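Local coordinates for uncharacterized protein (Bacteroides ovatus CL02T12C04, PDB 6PTM), which probably releases sugar units from the ends of carrageenan chains, as an exo-acting carrageenase of glycoside hydrolase family 42, at residues Arg565-Lys570 with Gly598-Gly603; Tyr618-Ala623 with Glu646-Asp651; Asp627-Gln632 with Ile657-Lys662. One frame throughout, in Å; residues are numbered along the deposited sequence.

Interaction 1 of 3, residues Arg565-Lys570 with Gly598-Gly603; sequences RIFYTK and GFATEG. With EDO (1,2-ethanediol), chain C.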
# COMPACT_ATOMS: atom_id res chain seq x y z
N ARG A 565 6.53 15.32 11.99
CA ARG A 565 5.20 14.66 11.98
C ARG A 565 4.12 15.67 11.65
O ARG A 565 3.98 16.67 12.38
CB ARG A 565 4.94 13.99 13.32
CG ARG A 565 5.98 12.94 13.68
CD ARG A 565 6.26 11.94 12.57
NE ARG A 565 7.12 10.91 13.13
CZ ARG A 565 6.70 9.80 13.72
NH1 ARG A 565 5.41 9.49 13.80
NH2 ARG A 565 7.59 8.93 14.15
N ILE A 566 3.37 15.41 10.60
CA ILE A 566 2.21 16.25 10.22
C ILE A 566 1.05 15.80 11.08
O ILE A 566 0.71 14.62 10.99
CB ILE A 566 1.92 16.10 8.73
CG1 ILE A 566 3.09 16.64 7.90
CG2 ILE A 566 0.62 16.76 8.32
CD1 ILE A 566 2.97 16.27 6.48
N PHE A 567 0.42 16.72 11.81
CA PHE A 567 -0.76 16.38 12.65
C PHE A 567 -1.97 16.04 11.79
O PHE A 567 -2.31 16.77 10.85
CB PHE A 567 -1.13 17.49 13.63
CG PHE A 567 -2.00 16.97 14.73
CD1 PHE A 567 -3.37 17.14 14.69
CD2 PHE A 567 -1.46 16.19 15.74
CE1 PHE A 567 -4.16 16.61 15.70
CE2 PHE A 567 -2.26 15.61 16.71
CZ PHE A 567 -3.61 15.85 16.70
N TYR A 568 -2.60 14.90 12.10
CA TYR A 568 -3.81 14.40 11.40
C TYR A 568 -4.90 14.18 12.45
O TYR A 568 -4.65 13.60 13.53
CB TYR A 568 -3.56 13.11 10.60
CG TYR A 568 -4.83 12.54 10.01
CD1 TYR A 568 -5.35 13.07 8.85
CD2 TYR A 568 -5.56 11.55 10.64
CE1 TYR A 568 -6.56 12.63 8.34
CE2 TYR A 568 -6.76 11.07 10.12
CZ TYR A 568 -7.28 11.64 8.98
OH TYR A 568 -8.45 11.20 8.41
N THR A 569 -6.10 14.64 12.18
CA THR A 569 -7.28 14.32 13.04
C THR A 569 -8.52 14.12 12.17
O THR A 569 -8.77 14.93 11.28
CB THR A 569 -7.55 15.37 14.11
OG1 THR A 569 -8.72 14.92 14.82
CG2 THR A 569 -7.70 16.77 13.55
N LYS A 570 -9.28 13.08 12.50
CA LYS A 570 -10.60 12.77 11.91
C LYS A 570 -11.57 13.93 12.16
O LYS A 570 -12.51 14.03 11.38
CB LYS A 570 -11.15 11.49 12.54
CG LYS A 570 -10.42 10.22 12.10
CD LYS A 570 -10.88 8.93 12.81
CE LYS A 570 -10.34 8.87 14.22
NZ LYS A 570 -10.86 7.71 14.99
N GLY A 598 6.59 11.94 8.48
CA GLY A 598 5.55 11.09 9.07
C GLY A 598 4.40 11.87 9.56
O GLY A 598 4.28 13.08 9.20
N PHE A 599 3.55 11.20 10.35
CA PHE A 599 2.28 11.77 10.84
C PHE A 599 2.23 11.67 12.36
O PHE A 599 2.91 10.84 12.95
CB PHE A 599 1.09 11.09 10.16
CG PHE A 599 1.00 11.49 8.71
CD1 PHE A 599 0.33 12.64 8.35
CD2 PHE A 599 1.72 10.80 7.75
CE1 PHE A 599 0.31 13.05 7.03
CE2 PHE A 599 1.71 11.21 6.44
CZ PHE A 599 0.98 12.32 6.07
N ALA A 600 1.42 12.54 12.94
CA ALA A 600 1.07 12.54 14.38
C ALA A 600 -0.45 12.56 14.47
O ALA A 600 -1.09 13.21 13.65
CB ALA A 600 1.65 13.73 15.10
N THR A 601 -0.96 11.84 15.45
CA THR A 601 -2.37 11.85 15.88
C THR A 601 -2.38 11.79 17.40
O THR A 601 -1.34 11.45 18.00
CB THR A 601 -3.12 10.62 15.35
OG1 THR A 601 -2.52 9.46 15.92
CG2 THR A 601 -3.10 10.51 13.85
N GLU A 602 -3.56 11.88 18.00
CA GLU A 602 -3.69 11.55 19.43
C GLU A 602 -3.17 10.12 19.71
O GLU A 602 -2.40 9.93 20.66
CB GLU A 602 -5.14 11.69 19.88
CG GLU A 602 -5.32 11.27 21.34
CD GLU A 602 -6.67 11.57 21.95
OE1 GLU A 602 -7.57 12.12 21.25
OE2 GLU A 602 -6.84 11.22 23.13
N GLY A 603 -3.57 9.13 18.91
CA GLY A 603 -3.22 7.72 19.14
C GLY A 603 -1.72 7.47 19.02
O GLY A 603 -1.15 6.74 19.83
C1 EDO C . -14.40 8.13 14.74
O1 EDO C . -13.55 7.41 15.58
C2 EDO C . -14.11 9.59 14.87
O2 EDO C . -14.54 10.17 16.09
O HOH W 1 -5.68 12.86 16.03
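Arg-565 to Phe-567 pair in parallel with Gly-598 to Ala-600, the last strand on one side of a five-stranded parallel sheet. Ile-566 is held through both backbone groups: its N donates to Gly-598 O at 2.9 Å, and its O accepts Ala-600 N. The ladder closes with Tyr-568 N on Ala-600 O at 2.7 Å. Beside the ladder, the Arg-565 chain bends at chi2 (-49°) and brings NH1 back to Phe-599 O, 3.0 Å away and in the guanidinium plane, while NE bonds to Lys-562 O. Ile-566 and Phe-599 lie alongside each other on the face covered by helix 579-590, Ile-566 CB lying 3.8 Å from Phe-599 CD1. On the other face, Ala-600 CB sits 3.7 Å from Arg-565 CB and also meets the Phe-567 ring. Where the strands end, a water joins Tyr-568 O to Glu-602 N, and Thr-601 is the N-cap of helix 602-607, its OG1 bonded to Ile-604 N and Glu-412. Strand, intervening helices and neighbouring parallel strand make a beta-alpha-beta crossover, in a sheet with the 2-1-3-4-5 order of flavodoxin-like folds.

Interaction 2 of 3, residues Tyr618-Ala623 with Glu646-Asp651; sequences YKTPYA and ESFKTD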
# COMPACT_ATOMS: atom_id res chain seq x y z
N TYR A 618 -1.28 22.13 10.22
CA TYR A 618 -1.58 22.89 8.99
C TYR A 618 -3.04 22.69 8.63
O TYR A 618 -3.44 21.51 8.50
CB TYR A 618 -0.69 22.45 7.83
CG TYR A 618 -0.92 23.15 6.52
CD1 TYR A 618 -0.57 24.47 6.33
CD2 TYR A 618 -1.46 22.46 5.45
CE1 TYR A 618 -0.77 25.10 5.11
CE2 TYR A 618 -1.67 23.07 4.22
CZ TYR A 618 -1.28 24.38 4.05
OH TYR A 618 -1.48 24.93 2.83
N LYS A 619 -3.76 23.82 8.48
CA LYS A 619 -5.16 23.87 8.00
C LYS A 619 -5.99 22.76 8.67
O LYS A 619 -6.75 22.04 7.97
CB LYS A 619 -5.16 23.80 6.48
CG LYS A 619 -4.65 25.06 5.77
CD LYS A 619 -5.25 25.19 4.36
CE LYS A 619 -5.58 26.61 3.98
NZ LYS A 619 -4.33 27.35 3.83
N THR A 620 -5.91 22.69 9.99
CA THR A 620 -6.64 21.73 10.84
C THR A 620 -7.50 22.52 11.82
O THR A 620 -7.27 22.48 13.03
CB THR A 620 -5.64 20.74 11.45
OG1 THR A 620 -4.85 20.17 10.39
CG2 THR A 620 -6.31 19.64 12.23
N PRO A 621 -8.54 23.26 11.34
CA PRO A 621 -9.31 24.16 12.19
C PRO A 621 -10.19 23.39 13.18
O PRO A 621 -10.38 23.90 14.25
CB PRO A 621 -10.19 24.95 11.21
CG PRO A 621 -10.37 24.01 10.04
CD PRO A 621 -9.08 23.22 9.97
N TYR A 622 -10.67 22.21 12.80
CA TYR A 622 -11.41 21.27 13.69
C TYR A 622 -10.44 20.31 14.40
O TYR A 622 -9.59 19.66 13.76
CB TYR A 622 -12.39 20.40 12.90
CG TYR A 622 -13.45 21.11 12.12
CD1 TYR A 622 -14.72 21.23 12.63
CD2 TYR A 622 -13.24 21.50 10.79
CE1 TYR A 622 -15.74 21.80 11.89
CE2 TYR A 622 -14.25 22.08 10.03
CZ TYR A 622 -15.50 22.26 10.60
OH TYR A 622 -16.54 22.76 9.89
N ALA A 623 -10.54 20.23 15.73
CA ALA A 623 -9.78 19.24 16.51
C ALA A 623 -10.65 18.76 17.65
O ALA A 623 -11.46 19.54 18.17
CB ALA A 623 -8.49 19.81 17.02
N GLU A 646 -4.84 29.17 11.21
CA GLU A 646 -6.19 28.64 10.94
C GLU A 646 -6.48 27.40 11.80
O GLU A 646 -7.65 27.05 11.89
CB GLU A 646 -6.33 28.25 9.46
CG GLU A 646 -5.82 29.28 8.47
CD GLU A 646 -6.00 28.77 7.04
OE1 GLU A 646 -7.08 28.28 6.75
OE2 GLU A 646 -5.04 28.82 6.25
N SER A 647 -5.50 26.77 12.45
CA SER A 647 -5.70 25.43 13.04
C SER A 647 -6.22 25.47 14.49
O SER A 647 -6.02 26.46 15.20
CB SER A 647 -4.45 24.63 12.89
OG SER A 647 -4.25 24.38 11.51
N PHE A 648 -6.88 24.40 14.93
CA PHE A 648 -7.28 24.20 16.34
C PHE A 648 -8.15 25.36 16.83
O PHE A 648 -7.95 25.77 17.95
CB PHE A 648 -6.01 24.07 17.20
CG PHE A 648 -5.26 22.77 17.05
CD1 PHE A 648 -5.63 21.81 16.11
CD2 PHE A 648 -4.18 22.49 17.87
CE1 PHE A 648 -4.94 20.61 16.01
CE2 PHE A 648 -3.50 21.29 17.78
CZ PHE A 648 -3.89 20.34 16.87
N LYS A 649 -9.14 25.79 16.05
CA LYS A 649 -10.09 26.90 16.40
C LYS A 649 -11.38 26.34 16.99
O LYS A 649 -11.93 27.00 17.85
CB LYS A 649 -10.51 27.68 15.15
CG LYS A 649 -9.37 28.36 14.42
CD LYS A 649 -8.51 29.19 15.34
CE LYS A 649 -7.79 30.28 14.59
NZ LYS A 649 -6.65 30.79 15.38
N THR A 650 -11.87 25.20 16.50
CA THR A 650 -13.11 24.58 17.04
C THR A 650 -12.94 23.09 17.37
O THR A 650 -11.92 22.46 16.98
CB THR A 650 -14.28 24.71 16.05
OG1 THR A 650 -14.07 23.79 14.98
CG2 THR A 650 -14.44 26.11 15.51
N ASP A 651 -13.97 22.55 18.02
CA ASP A 651 -14.09 21.09 18.22
C ASP A 651 -14.70 20.48 16.95
O ASP A 651 -14.90 21.23 15.95
CB ASP A 651 -14.88 20.76 19.48
CG ASP A 651 -16.31 21.25 19.48
OD1 ASP A 651 -16.86 21.51 18.43
OD2 ASP A 651 -16.85 21.35 20.56
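Phe-648 overlaps Ala-623 with one corner of its ring, CD1 lying 3.6 Å from the alanine CB. The same side of the ring runs alongside Thr-620, whose carbonyl oxygen lies at the ring edge. That oxygen also accepts Phe-648 N at 2.7 Å, so the residue is tied by its backbone as well as packed by its ring. Its positive phi (58°) marks a turn, and just beyond it Pro-621 O takes two donors, Lys-649 N and Thr-650 N, the second almost straight (178°). Ala-623 N then returns a bond to Thr-650 O. Near the other end, Ser-647 OG accepts Thr-620 N at 2.8 Å and is bonded to Asp-644 as well, a buried hydroxyl with partners in both loops. Tyr-622 and Thr-650 lie side by side: the tyrosine turns its CD1 edge to Asp-651 O, 3.3 Å off, and Thr-650 OG1 bonds to that same oxygen on a lone pair in the carbonyl plane. Lys-619 passes its CG over the centre of the Tyr-618 ring, 3.7 Å above the plane, then bends at chi3 and chi4 (68°) to bring NZ 2.9 Å from Glu-646 OE2, on the syn lone pair, in a salt bridge. Cut back to an alanine, Lys-619 is likely to leave Glu-646 without its countercharge and the Tyr-618 ring without the aliphatic cover on that face. These loops follow the adjacent parallel strands 614-617 and 640-643; the first leads into helix 625-636, while helices 570-575 and 579-590 border it, touching Thr-620, Pro-621 and Tyr-618.

Interaction 3 of 3, residues Asp627-Gln632 with Ile657-Lys662; sequences DIETVQ and IDLTLK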
# COMPACT_ATOMS: atom_id res chain seq x y z
N ASP A 627 -7.30 15.99 21.17
CA ASP A 627 -6.16 16.25 20.25
C ASP A 627 -5.29 17.34 20.89
O ASP A 627 -4.08 17.17 21.00
CB ASP A 627 -6.58 16.72 18.85
CG ASP A 627 -7.16 15.66 17.93
OD1 ASP A 627 -6.63 14.53 17.93
OD2 ASP A 627 -8.07 15.99 17.15
N ILE A 628 -5.92 18.46 21.22
CA ILE A 628 -5.23 19.67 21.76
C ILE A 628 -4.54 19.31 23.08
O ILE A 628 -3.37 19.69 23.24
CB ILE A 628 -6.24 20.82 21.88
CG1 ILE A 628 -6.67 21.26 20.48
CG2 ILE A 628 -5.63 21.95 22.69
CD1 ILE A 628 -7.82 22.22 20.42
N GLU A 629 -5.24 18.62 23.99
CA GLU A 629 -4.70 18.15 25.29
C GLU A 629 -3.48 17.27 25.03
O GLU A 629 -2.49 17.41 25.77
CB GLU A 629 -5.76 17.39 26.11
CG GLU A 629 -6.79 18.31 26.73
CD GLU A 629 -8.05 17.63 27.26
OE1 GLU A 629 -8.21 16.39 27.06
OE2 GLU A 629 -8.88 18.34 27.86
N THR A 630 -3.53 16.38 24.04
CA THR A 630 -2.38 15.48 23.82
C THR A 630 -1.23 16.32 23.24
O THR A 630 -0.08 16.09 23.63
CB THR A 630 -2.80 14.25 23.02
OG1 THR A 630 -3.88 13.64 23.72
CG2 THR A 630 -1.70 13.24 22.86
N VAL A 631 -1.52 17.27 22.34
CA VAL A 631 -0.41 18.07 21.75
C VAL A 631 0.19 18.95 22.86
O VAL A 631 1.41 19.12 22.84
CB VAL A 631 -0.85 18.86 20.51
CG1 VAL A 631 0.18 19.89 20.09
CG2 VAL A 631 -1.18 17.91 19.37
N GLN A 632 -0.62 19.36 23.86
CA GLN A 632 -0.14 20.17 25.02
C GLN A 632 0.88 19.34 25.79
O GLN A 632 1.98 19.89 26.13
CB GLN A 632 -1.28 20.65 25.94
CG GLN A 632 -0.81 21.63 27.03
CD GLN A 632 -0.07 22.82 26.47
OE1 GLN A 632 -0.64 23.66 25.77
NE2 GLN A 632 1.23 22.88 26.73
N ILE A 657 -13.23 26.54 20.49
CA ILE A 657 -12.53 25.63 21.44
C ILE A 657 -12.22 26.40 22.73
O ILE A 657 -11.75 27.55 22.64
CB ILE A 657 -11.30 25.03 20.73
CG1 ILE A 657 -10.90 23.69 21.35
CG2 ILE A 657 -10.15 26.02 20.66
CD1 ILE A 657 -11.63 22.52 20.77
N ASP A 658 -12.51 25.79 23.89
CA ASP A 658 -12.38 26.37 25.26
C ASP A 658 -10.89 26.56 25.55
O ASP A 658 -10.54 27.54 26.21
CB ASP A 658 -13.03 25.47 26.32
N LEU A 659 -10.06 25.67 25.03
CA LEU A 659 -8.62 25.44 25.36
C LEU A 659 -7.75 25.90 24.18
O LEU A 659 -8.14 25.66 23.03
CB LEU A 659 -8.49 23.93 25.58
CG LEU A 659 -7.18 23.39 26.14
CD1 LEU A 659 -6.92 23.89 27.55
CD2 LEU A 659 -7.19 21.86 26.09
N THR A 660 -6.61 26.54 24.43
CA THR A 660 -5.61 26.80 23.36
C THR A 660 -4.27 26.24 23.82
O THR A 660 -4.08 26.08 25.03
CB THR A 660 -5.54 28.28 22.99
OG1 THR A 660 -5.08 28.95 24.16
CG2 THR A 660 -6.86 28.85 22.54
N LEU A 661 -3.39 25.91 22.86
CA LEU A 661 -2.03 25.41 23.13
C LEU A 661 -1.26 26.51 23.86
O LEU A 661 -1.39 27.67 23.45
CB LEU A 661 -1.33 25.07 21.81
CG LEU A 661 -1.75 23.77 21.13
CD1 LEU A 661 -0.88 23.54 19.91
CD2 LEU A 661 -1.65 22.58 22.08
N LYS A 662 -0.50 26.15 24.88
CA LYS A 662 0.43 27.08 25.59
C LYS A 662 1.84 26.57 25.41
O LYS A 662 2.07 25.36 25.62
CB LYS A 662 0.08 27.15 27.08
CG LYS A 662 -1.32 27.68 27.37
CD LYS A 662 -1.60 29.03 26.72
CE LYS A 662 -2.82 29.73 27.29
NZ LYS A 662 -4.07 29.04 26.88
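Ile-628 meets Ile-657 tip to tip, CD1 of the helix residue pointing at CG1 of its partner from 3.5 Å. Its other branch behaves differently: CG2 slides past Leu-659 in the opposite direction, 3.7 Å from CD2. The CD2 methyl of Leu-659 is shared, because Glu-629 crosses that leucine at about a right angle and rests its CG on it at 3.6 Å; only the aliphatic part of the glutamate is used here. One helical turn from Ile-628, Val-631 and Leu-661 cross obliquely, with CG1 of the valine 3.8 Å from CD1 of the leucine. Leu-661 also puts CD2 near Ile-628 O, so it fits against the helix backbone between the two branched residues. The polar end of the contact belongs to Gln-632. Its CG is anti to the backbone N (chi1 -173°), and the turn at chi2 (55°) swings the amide across to the backbone of Lys-662. OE1 accepts Lys-662 N at 2.6 Å, along a straight N-H (178°) and on a lone pair in the carbonyl plane, while NE2 gives to Lys-662 O at 2.8 Å, in the amide plane and in the plane of the receiving carbonyl. Two bonds to one residue fix the rotation of the amide, and Asp-636 holds NE2 further. The Lys-662 side chain, meanwhile, folds back to Thr-660, NZ to OG1. Chemically, the Gln-632 amide serves the N-H and C=O of Lys-662 much as a neighbouring strand would, so this irregular loop is clasped to the helix by one polar grip beside a row of aliphatic contacts, although Leu-659 O stays buried with no partner in the model.

All three contacts lie in the domain built round the five-stranded parallel sheet: interaction 1 on two of its strands, interaction 2 between loops that follow strands 614-617 and 640-643, and interaction 3 between helix 625-636 and the loop before strand 667-670. The centre of interaction 1 lies about 13 Å from that of interaction 2 and 14 Å from that of interaction 3; the last two are about 11 Å apart. Along the chain, interaction 1 closes first, and the segments of interactions 2 and 3 then alternate. Phe-567 links them, its ring touching Phe-648, Asp-627 and Val-631. The contacts thus tie the strand pair, the loops after the strands and helix 625-636 together within this one domain.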